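Local coordinates for protein rhamnogalacturonan endolyase YesW (Bacillus subtilis, PDB 2ZUX) that cleaves the rhamnogalacturonan backbone of plant cell-wall pectin internally by an eliminative lyase reaction that depends on calcium or manganese, at residues T104-S118 with Y128-K140. Sequence-based numbering, arbitrary orientation.
Sequences TPKGESYTYSANDAS and YELILKWDPSNSK. With CA (calcium ion), chain D; CA (calcium ion), chain H; RAM (alpha-L-rhamnopyranose), chain N; RAM (alpha-L-rhamnopyranose), chain O.
Lys133 and Asp116 run side by side in the same direction across the antiparallel hairpin of strands 109-120 and 129-136. Bent at its third torsion, Lys133 brings NZ 3.1 Å from Asp116 OD2, a salt bridge in which NZ meets OD2 from 40° out of the carboxylate plane. The same OD2 binds calcium at 2.4 Å, a site that Asn555, Ala557 and Asn559 help to complete. A beta bulge shifts the register here: Lys133 O accepts from Asn115 N, whereas Lys133 N donates to Asp116 O. Asn115 and Asp135 point the same way, amide and carboxylate planes 37° apart; rhamnose O3 donates to Asp135 OD2 (2.7 Å) and lies 3.1 Å from Asn115 OD1. On the sheet face opposite Ser113 and Asp135, Ala114 CB lies over one face of the Trp134 indole, 4.0 Å from CZ3. At the turn, Asn138 ND2 donates almost straight to Glu108 OE1 (3.1 Å), while OD1 is held by Gly149. This amide is 27° from the Tyr110 ring plane, ND2 3.5 Å from Tyr110 CD2. Replacing Asn138 by alanine would probably cost Glu108 and Gly149 their partner and leave a gap beside Tyr110. The bulge thus sets calcium-binding Asp116 directly after Asn115 of the rhamnose pocket, holding both sites close together.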
ATOM      1  N   THR A 104       6.126  24.252 -18.600  1.00 18.54           N
ATOM      2  CA  THR A 104       4.676  24.434 -18.647  1.00 18.35           C
ATOM      3  C   THR A 104       4.329  25.544 -19.643  1.00 18.88           C
ATOM      4  O   THR A 104       5.230  26.250 -20.108  1.00 18.84           O
ATOM      5  CB  THR A 104       4.105  24.845 -17.278  1.00 18.23           C
ATOM      6  OG1 THR A 104       4.491  26.196 -16.989  1.00 17.77           O
ATOM      7  CG2 THR A 104       4.576  23.907 -16.167  1.00 18.06           C
ATOM      8  N   PRO A 105       3.030  25.709 -19.977  1.00 19.20           N
ATOM      9  CA  PRO A 105       2.633  26.832 -20.840  1.00 19.73           C
ATOM     10  C   PRO A 105       3.002  28.216 -20.293  1.00 20.12           C
ATOM     11  O   PRO A 105       3.012  29.183 -21.052  1.00 20.56           O
ATOM     12  CB  PRO A 105       1.111  26.678 -20.926  1.00 19.68           C
ATOM     13  CG  PRO A 105       0.877  25.217 -20.705  1.00 19.55           C
ATOM     14  CD  PRO A 105       1.871  24.859 -19.642  1.00 19.24           C
ATOM     15  N   LYS A 106       3.314  28.303 -19.001  1.00 20.47           N
ATOM     16  CA  LYS A 106       3.692  29.569 -18.373  1.00 21.14           C
ATOM     17  C   LYS A 106       5.205  29.790 -18.342  1.00 20.84           C
ATOM     18  O   LYS A 106       5.681  30.795 -17.812  1.00 21.42           O
ATOM     19  CB  LYS A 106       3.098  29.676 -16.962  1.00 21.54           C
ATOM     20  CG  LYS A 106       1.597  29.937 -16.939  1.00 23.64           C
ATOM     21  CD  LYS A 106       1.268  31.298 -17.541  1.00 27.11           C
ATOM     22  CE  LYS A 106      -0.213  31.447 -17.819  1.00 28.46           C
ATOM     23  NZ  LYS A 106      -0.471  32.414 -18.926  1.00 30.27           N
ATOM     24  N   GLY A 107       5.954  28.849 -18.910  1.00 20.29           N
ATOM     25  CA  GLY A 107       7.406  28.971 -18.992  1.00 19.71           C
ATOM     26  C   GLY A 107       8.140  28.425 -17.780  1.00 19.15           C
ATOM     27  O   GLY A 107       9.346  28.621 -17.639  1.00 19.85           O
ATOM     28  N   GLU A 108       7.414  27.730 -16.904  1.00 18.70           N
ATOM     29  CA  GLU A 108       8.015  27.154 -15.708  1.00 18.11           C
ATOM     30  C   GLU A 108       8.674  25.813 -16.016  1.00 17.68           C
ATOM     31  O   GLU A 108       8.034  24.912 -16.552  1.00 17.74           O
ATOM     32  CB  GLU A 108       6.965  26.982 -14.609  1.00 18.08           C
ATOM     33  CG  GLU A 108       7.524  26.410 -13.319  1.00 18.32           C
ATOM     34  CD  GLU A 108       6.442  25.984 -12.344  1.00 18.31           C
ATOM     35  OE1 GLU A 108       5.412  25.430 -12.784  1.00 17.00           O
ATOM     36  OE2 GLU A 108       6.631  26.203 -11.132  1.00 20.46           O
ATOM     37  N   SER A 109       9.953  25.695 -15.673  1.00 17.22           N
ATOM     38  CA  SER A 109      10.672  24.432 -15.812  1.00 17.28           C
ATOM     39  C   SER A 109      10.325  23.481 -14.669  1.00 16.55           C
ATOM     40  O   SER A 109      10.022  23.908 -13.555  1.00 16.67           O
ATOM     41  CB  SER A 109      12.183  24.676 -15.851  1.00 17.63           C
ATOM     42  OG  SER A 109      12.645  25.171 -14.611  1.00 20.43           O
ATOM     43  N   TYR A 110      10.376  22.188 -14.963  1.00 15.98           N
ATOM     44  CA  TYR A 110      10.200  21.167 -13.938  1.00 15.31           C
ATOM     45  C   TYR A 110      11.026  19.942 -14.276  1.00 15.05           C
ATOM     46  O   TYR A 110      11.333  19.684 -15.444  1.00 15.25           O
ATOM     47  CB  TYR A 110       8.723  20.771 -13.769  1.00 15.73           C
ATOM     48  CG  TYR A 110       8.087  20.294 -15.047  1.00 16.22           C
ATOM     49  CD1 TYR A 110       8.128  18.947 -15.418  1.00 14.96           C
ATOM     50  CD2 TYR A 110       7.450  21.194 -15.896  1.00 16.37           C
ATOM     51  CE1 TYR A 110       7.552  18.520 -16.609  1.00 16.90           C
ATOM     52  CE2 TYR A 110       6.876  20.783 -17.070  1.00 18.73           C
ATOM     53  CZ  TYR A 110       6.927  19.455 -17.427  1.00 18.34           C
ATOM     54  OH  TYR A 110       6.338  19.089 -18.612  1.00 21.57           O
ATOM     55  N   THR A 111      11.349  19.177 -13.241  1.00 14.30           N
ATOM     56  CA  THR A 111      12.073  17.924 -13.393  1.00 14.40           C
ATOM     57  C   THR A 111      11.285  16.827 -12.691  1.00 13.95           C
ATOM     58  O   THR A 111      10.298  17.108 -11.998  1.00 14.04           O
ATOM     59  CB  THR A 111      13.485  18.005 -12.781  1.00 14.43           C
ATOM     60  OG1 THR A 111      13.390  18.417 -11.417  1.00 15.18           O
ATOM     61  CG2 THR A 111      14.363  18.992 -13.554  1.00 15.93           C
ATOM     62  N   TYR A 112      11.720  15.588 -12.870  1.00 13.23           N
ATOM     63  CA  TYR A 112      11.009  14.442 -12.297  1.00 12.56           C
ATOM     64  C   TYR A 112      11.762  13.761 -11.174  1.00 12.93           C
ATOM     65  O   TYR A 112      12.989  13.673 -11.196  1.00 13.53           O
ATOM     66  CB  TYR A 112      10.712  13.425 -13.388  1.00 12.72           C
ATOM     67  CG  TYR A 112       9.563  13.852 -14.258  1.00 12.39           C
ATOM     68  CD1 TYR A 112       9.780  14.466 -15.492  1.00 13.11           C
ATOM     69  CD2 TYR A 112       8.250  13.659 -13.837  1.00 11.97           C
ATOM     70  CE1 TYR A 112       8.703  14.863 -16.290  1.00 13.32           C
ATOM     71  CE2 TYR A 112       7.176  14.060 -14.612  1.00 12.07           C
ATOM     72  CZ  TYR A 112       7.406  14.660 -15.840  1.00 12.61           C
ATOM     73  OH  TYR A 112       6.355  15.052 -16.626  1.00 14.68           O
ATOM     74  N   SER A 113      11.007  13.260 -10.199  1.00 12.32           N
ATOM     75  CA  SER A 113      11.556  12.387  -9.177  1.00 11.93           C
ATOM     76  C   SER A 113      10.666  11.157  -9.042  1.00 11.57           C
ATOM     77  O   SER A 113       9.439  11.217  -9.273  1.00 11.20           O
ATOM     78  CB  SER A 113      11.693  13.109  -7.840  1.00 12.15           C
ATOM     79  OG  SER A 113      10.434  13.558  -7.367  1.00 12.13           O
ATOM     80  N   ALA A 114      11.291  10.034  -8.713  1.00 11.17           N
ATOM     81  CA  ALA A 114      10.570   8.788  -8.484  1.00 10.77           C
ATOM     82  C   ALA A 114       9.699   8.976  -7.244  1.00 10.32           C
ATOM     83  O   ALA A 114      10.140   9.553  -6.255  1.00 11.16           O
ATOM     84  CB  ALA A 114      11.547   7.665  -8.293  1.00 11.26           C
ATOM     85  N   ASN A 115       8.452   8.519  -7.300  1.00  9.43           N
ATOM     86  CA  ASN A 115       7.504   8.800  -6.228  1.00  9.36           C
ATOM     87  C   ASN A 115       6.852   7.480  -5.781  1.00  9.28           C
ATOM     88  O   ASN A 115       7.555   6.472  -5.650  1.00  9.50           O
ATOM     89  CB  ASN A 115       6.523   9.885  -6.704  1.00  9.34           C
ATOM     90  CG  ASN A 115       5.795  10.580  -5.563  1.00  9.24           C
ATOM     91  OD1 ASN A 115       6.309  11.534  -4.936  1.00 11.88           O
ATOM     92  ND2 ASN A 115       4.574  10.163  -5.330  1.00  7.77           N
ATOM     93  N   ASP A 116       5.536   7.464  -5.560  1.00  8.57           N
ATOM     94  CA  ASP A 116       4.838   6.286  -5.041  1.00  8.63           C
ATOM     95  C   ASP A 116       4.918   5.123  -6.008  1.00  8.36           C
ATOM     96  O   ASP A 116       4.820   5.307  -7.224  1.00  9.01           O
ATOM     97  CB  ASP A 116       3.357   6.600  -4.834  1.00  8.31           C
ATOM     98  CG  ASP A 116       3.105   7.722  -3.853  1.00  9.03           C
ATOM     99  OD1 ASP A 116       3.898   7.919  -2.910  1.00  8.86           O
ATOM    100  OD2 ASP A 116       2.045   8.373  -4.019  1.00  9.40           O
ATOM    101  N   ALA A 117       5.019   3.921  -5.455  1.00  8.89           N
ATOM    102  CA  ALA A 117       4.947   2.708  -6.256  1.00  8.52           C
ATOM    103  C   ALA A 117       3.871   1.752  -5.760  1.00  8.88           C
ATOM    104  O   ALA A 117       3.323   1.897  -4.661  1.00  9.05           O
ATOM    105  CB  ALA A 117       6.312   1.997  -6.323  1.00  9.50           C
ATOM    106  N   SER A 118       3.588   0.767  -6.605  1.00  8.88           N
ATOM    107  CA  SER A 118       2.823  -0.402  -6.219  1.00  9.18           C
ATOM    108  C   SER A 118       3.516  -1.617  -6.814  1.00  9.32           C
ATOM    109  O   SER A 118       4.550  -1.478  -7.487  1.00  9.51           O
ATOM    110  CB  SER A 118       1.388  -0.293  -6.726  1.00  9.48           C
ATOM    111  OG  SER A 118       0.600  -1.353  -6.228  1.00 10.06           O
ATOM    112  N   TYR A 128       7.183 -10.180  -8.274  1.00 11.14           N
ATOM    113  CA  TYR A 128       6.569  -8.875  -8.491  1.00 10.99           C
ATOM    114  C   TYR A 128       7.374  -7.962  -9.398  1.00 10.67           C
ATOM    115  O   TYR A 128       8.606  -7.932  -9.336  1.00 10.70           O
ATOM    116  CB  TYR A 128       6.342  -8.159  -7.162  1.00 10.78           C
ATOM    117  CG  TYR A 128       5.274  -8.792  -6.310  1.00 10.59           C
ATOM    118  CD1 TYR A 128       3.946  -8.811  -6.731  1.00 10.68           C
ATOM    119  CD2 TYR A 128       5.587  -9.359  -5.082  1.00 10.39           C
ATOM    120  CE1 TYR A 128       2.961  -9.390  -5.964  1.00 11.03           C
ATOM    121  CE2 TYR A 128       4.608  -9.938  -4.301  1.00  9.75           C
ATOM    122  CZ  TYR A 128       3.299  -9.959  -4.744  1.00  9.75           C
ATOM    123  OH  TYR A 128       2.319 -10.534  -3.969  1.00 11.02           O
ATOM    124  N   GLU A 129       6.644  -7.211 -10.219  1.00 10.42           N
ATOM    125  CA  GLU A 129       7.148  -6.038 -10.911  1.00 10.60           C
ATOM    126  C   GLU A 129       6.798  -4.805 -10.077  1.00 10.19           C
ATOM    127  O   GLU A 129       5.840  -4.819  -9.295  1.00 10.71           O
ATOM    128  CB  GLU A 129       6.500  -5.905 -12.292  1.00 10.34           C
ATOM    129  CG  GLU A 129       7.085  -6.793 -13.386  1.00 11.14           C
ATOM    130  CD  GLU A 129       6.915  -8.277 -13.121  1.00 11.83           C
ATOM    131  OE1 GLU A 129       5.764  -8.762 -13.018  1.00 11.63           O
ATOM    132  OE2 GLU A 129       7.948  -8.978 -13.040  1.00 12.85           O
ATOM    133  N   LEU A 130       7.577  -3.744 -10.251  1.00  9.81           N
ATOM    134  CA  LEU A 130       7.304  -2.456  -9.630  1.00  9.87           C
ATOM    135  C   LEU A 130       6.603  -1.534 -10.617  1.00 10.03           C
ATOM    136  O   LEU A 130       7.065  -1.364 -11.747  1.00 10.84           O
ATOM    137  CB  LEU A 130       8.610  -1.820  -9.164  1.00 10.06           C
ATOM    138  CG  LEU A 130       9.157  -2.399  -7.860  1.00 11.10           C
ATOM    139  CD1 LEU A 130      10.660  -2.171  -7.743  1.00 13.05           C
ATOM    140  CD2 LEU A 130       8.400  -1.835  -6.652  1.00 13.13           C
ATOM    141  N   ILE A 131       5.484  -0.956 -10.182  1.00  9.78           N
ATOM    142  CA  ILE A 131       4.763   0.042 -10.962  1.00 10.06           C
ATOM    143  C   ILE A 131       5.026   1.377 -10.271  1.00 10.09           C
ATOM    144  O   ILE A 131       4.609   1.573  -9.120  1.00 10.20           O
ATOM    145  CB  ILE A 131       3.240  -0.268 -11.034  1.00 10.20           C
ATOM    146  CG1 ILE A 131       2.976  -1.703 -11.529  1.00 11.18           C
ATOM    147  CG2 ILE A 131       2.502   0.766 -11.895  1.00 10.91           C
ATOM    148  CD1 ILE A 131       3.544  -2.041 -12.903  1.00 13.75           C
ATOM    149  N   LEU A 132       5.729   2.275 -10.958  1.00  9.57           N
ATOM    150  CA  LEU A 132       6.228   3.505 -10.365  1.00  9.84           C
ATOM    151  C   LEU A 132       5.591   4.756 -10.935  1.00  9.43           C
ATOM    152  O   LEU A 132       5.509   4.918 -12.157  1.00  9.55           O
ATOM    153  CB  LEU A 132       7.739   3.589 -10.585  1.00  9.98           C
ATOM    154  CG  LEU A 132       8.459   4.847 -10.086  1.00 10.12           C
ATOM    155  CD1 LEU A 132       8.466   4.880  -8.566  1.00 10.20           C
ATOM    156  CD2 LEU A 132       9.874   4.895 -10.637  1.00 10.32           C
ATOM    157  N   LYS A 133       5.162   5.645 -10.041  1.00  9.34           N
ATOM    158  CA  LYS A 133       4.669   6.957 -10.439  1.00  9.66           C
ATOM    159  C   LYS A 133       5.809   7.958 -10.342  1.00  9.71           C
ATOM    160  O   LYS A 133       6.489   8.036  -9.314  1.00  9.58           O
ATOM    161  CB  LYS A 133       3.495   7.381  -9.548  1.00  9.72           C
ATOM    162  CG  LYS A 133       2.876   8.742  -9.905  1.00 10.10           C
ATOM    163  CD  LYS A 133       1.731   9.120  -8.954  1.00  9.30           C
ATOM    164  CE  LYS A 133       2.270   9.542  -7.599  1.00  9.62           C
ATOM    165  NZ  LYS A 133       1.184   9.789  -6.593  1.00  9.98           N
ATOM    166  N   TRP A 134       6.011   8.713 -11.423  1.00 10.01           N
ATOM    167  CA  TRP A 134       6.948   9.833 -11.435  1.00 10.00           C
ATOM    168  C   TRP A 134       6.204  11.116 -11.074  1.00  9.97           C
ATOM    169  O   TRP A 134       5.043  11.312 -11.475  1.00  9.92           O
ATOM    170  CB  TRP A 134       7.566   9.990 -12.827  1.00 10.26           C
ATOM    171  CG  TRP A 134       8.506   8.887 -13.185  1.00 10.14           C
ATOM    172  CD1 TRP A 134       8.225   7.761 -13.900  1.00 10.52           C
ATOM    173  CD2 TRP A 134       9.894   8.809 -12.831  1.00  9.73           C
ATOM    174  NE1 TRP A 134       9.364   6.984 -14.028  1.00 11.13           N
ATOM    175  CE2 TRP A 134      10.396   7.600 -13.367  1.00 10.03           C
ATOM    176  CE3 TRP A 134      10.760   9.641 -12.112  1.00 11.00           C
ATOM    177  CZ2 TRP A 134      11.739   7.207 -13.218  1.00 11.26           C
ATOM    178  CZ3 TRP A 134      12.089   9.247 -11.957  1.00 11.04           C
ATOM    179  CH2 TRP A 134      12.559   8.040 -12.505  1.00 11.36           C
ATOM    180  N   ASP A 135       6.864  12.001 -10.331  1.00 10.29           N
ATOM    181  CA  ASP A 135       6.243  13.257  -9.921  1.00 10.59           C
ATOM    182  C   ASP A 135       7.035  14.431 -10.469  1.00 10.75           C
ATOM    183  O   ASP A 135       8.245  14.531 -10.230  1.00 10.85           O
ATOM    184  CB  ASP A 135       6.166  13.355  -8.396  1.00 10.74           C
ATOM    185  CG  ASP A 135       5.189  14.411  -7.935  1.00 11.48           C
ATOM    186  OD1 ASP A 135       4.005  14.353  -8.338  1.00 10.62           O
ATOM    187  OD2 ASP A 135       5.605  15.281  -7.150  1.00 13.54           O
ATOM    188  N   PRO A 136       6.360  15.340 -11.192  1.00 10.62           N
ATOM    189  CA  PRO A 136       7.053  16.548 -11.632  1.00 10.96           C
ATOM    190  C   PRO A 136       7.240  17.479 -10.439  1.00 11.96           C
ATOM    191  O   PRO A 136       6.421  17.485  -9.506  1.00 11.44           O
ATOM    192  CB  PRO A 136       6.083  17.158 -12.646  1.00 10.87           C
ATOM    193  CG  PRO A 136       4.731  16.733 -12.156  1.00 10.42           C
ATOM    194  CD  PRO A 136       4.945  15.336 -11.608  1.00 10.13           C
ATOM    195  N   SER A 137       8.309  18.271 -10.474  1.00 12.05           N
ATOM    196  CA  SER A 137       8.677  19.119  -9.341  1.00 13.03           C
ATOM    197  C   SER A 137       7.700  20.266  -9.080  1.00 13.26           C
ATOM    198  O   SER A 137       7.823  20.967  -8.075  1.00 14.71           O
ATOM    199  CB  SER A 137      10.089  19.664  -9.542  1.00 13.03           C
ATOM    200  OG  SER A 137      10.186  20.369 -10.765  1.00 14.07           O
ATOM    201  N   ASN A 138       6.740  20.452  -9.980  1.00 12.59           N
ATOM    202  CA  ASN A 138       5.681  21.440  -9.789  1.00 12.14           C
ATOM    203  C   ASN A 138       4.314  20.821  -9.497  1.00 12.03           C
ATOM    204  O   ASN A 138       3.293  21.464  -9.687  1.00 11.91           O
ATOM    205  CB  ASN A 138       5.595  22.388 -10.995  1.00 12.44           C
ATOM    206  CG  ASN A 138       5.330  21.658 -12.298  1.00 12.60           C
ATOM    207  OD1 ASN A 138       5.175  20.435 -12.331  1.00 12.88           O
ATOM    208  ND2 ASN A 138       5.284  22.416 -13.393  1.00 13.55           N
ATOM    209  N   SER A 139       4.294  19.573  -9.035  1.00 11.14           N
ATOM    210  CA  SER A 139       3.027  18.942  -8.650  1.00 11.34           C
ATOM    211  C   SER A 139       2.348  19.768  -7.557  1.00 11.48           C
ATOM    212  O   SER A 139       3.009  20.501  -6.811  1.00 11.93           O
ATOM    213  CB  SER A 139       3.250  17.502  -8.202  1.00 11.33           C
ATOM    214  OG  SER A 139       4.085  17.435  -7.060  1.00 11.63           O
ATOM    215  N   LYS A 140       1.026  19.656  -7.473  1.00 11.23           N
ATOM    216  CA  LYS A 140       0.228  20.603  -6.696  1.00 11.37           C
ATOM    217  C   LYS A 140      -0.727  19.940  -5.724  1.00 11.37           C
ATOM    218  O   LYS A 140      -1.376  18.937  -6.058  1.00 11.31           O
ATOM    219  CB  LYS A 140      -0.596  21.481  -7.643  1.00 11.80           C
ATOM    220  CG  LYS A 140       0.217  22.457  -8.495  1.00 13.60           C
ATOM    221  CD  LYS A 140       0.674  23.660  -7.675  1.00 15.12           C
ATOM    222  CE  LYS A 140       1.621  24.563  -8.466  1.00 16.95           C
ATOM    223  NZ  LYS A 140       2.983  23.975  -8.544  1.00 18.53           N
TER
HETATM  224 CA    CA D 630       0.477   9.092  -2.406  1.00  8.35          CA
HETATM  225 CA    CA H 634       6.735 -11.098 -12.706  1.00 11.75          CA
HETATM  226  C1  RAM N 640       7.505  17.511  -2.681  1.00 31.27           C
HETATM  227  C2  RAM N 640       6.795  16.623  -3.718  1.00 31.28           C
HETATM  228  C3  RAM N 640       7.658  15.470  -4.235  1.00 30.97           C
HETATM  229  C4  RAM N 640       8.393  14.805  -3.079  1.00 29.00           C
HETATM  230  C5  RAM N 640       9.290  15.856  -2.436  1.00 29.50           C
HETATM  231  C6  RAM N 640      10.134  15.264  -1.321  1.00 26.71           C
HETATM  232  O1  RAM N 640       8.075  18.633  -3.316  1.00 30.96           O
HETATM  233  O2  RAM N 640       5.600  16.121  -3.156  1.00 31.54           O
HETATM  234  O3  RAM N 640       6.869  14.537  -4.940  1.00 32.82           O
HETATM  235  O4  RAM N 640       9.112  13.639  -3.449  1.00 25.63           O
HETATM  236  O5  RAM N 640       8.483  16.874  -1.866  1.00 31.01           O
HETATM  237  C1  RAM O 641       2.514  17.866 -22.034  1.00 21.31           C
HETATM  238  C2  RAM O 641       2.459  18.619 -23.361  1.00 22.98           C
HETATM  239  C3  RAM O 641       1.859  20.009 -23.153  1.00 22.98           C
HETATM  240  C4  RAM O 641       2.554  20.750 -22.011  1.00 22.12           C
HETATM  241  C5  RAM O 641       2.549  19.895 -20.739  1.00 21.68           C
HETATM  242  C6  RAM O 641       3.301  20.560 -19.590  1.00 21.91           C
HETATM  243  O1  RAM O 641       1.207  17.510 -21.631  1.00 20.32           O
HETATM  244  O2  RAM O 641       3.769  18.728 -23.877  1.00 24.86           O
HETATM  245  O3  RAM O 641       1.970  20.761 -24.341  1.00 23.88           O
HETATM  246  O4  RAM O 641       1.922  21.998 -21.800  1.00 20.54           O
HETATM  247  O5  RAM O 641       3.148  18.641 -21.023  1.00 21.00           O
HETATM  248  O   HOH W   1       3.226  25.290 -11.237  1.00 15.68           O
HETATM  249  O   HOH W   2       5.506  25.258  -8.974  1.00 20.66           O
HETATM  250  O   HOH W   3       9.232  22.922 -10.945  1.00 19.90           O
HETATM  251  O   HOH W   4      13.511  21.050 -10.781  1.00 30.34           O
HETATM  252  O   HOH W   5       9.982  15.966  -8.656  1.00 14.98           O
HETATM  253  O   HOH W   6       2.348  11.675  -4.940  1.00  9.91           O
HETATM  254  O   HOH W   7       1.439  11.192  -2.416  1.00  9.49           O
HETATM  255  O   HOH W   8      -0.796   9.822  -4.287  1.00  8.30           O
HETATM  256  O   HOH W   9       9.074 -11.488 -12.957  1.00 18.77           O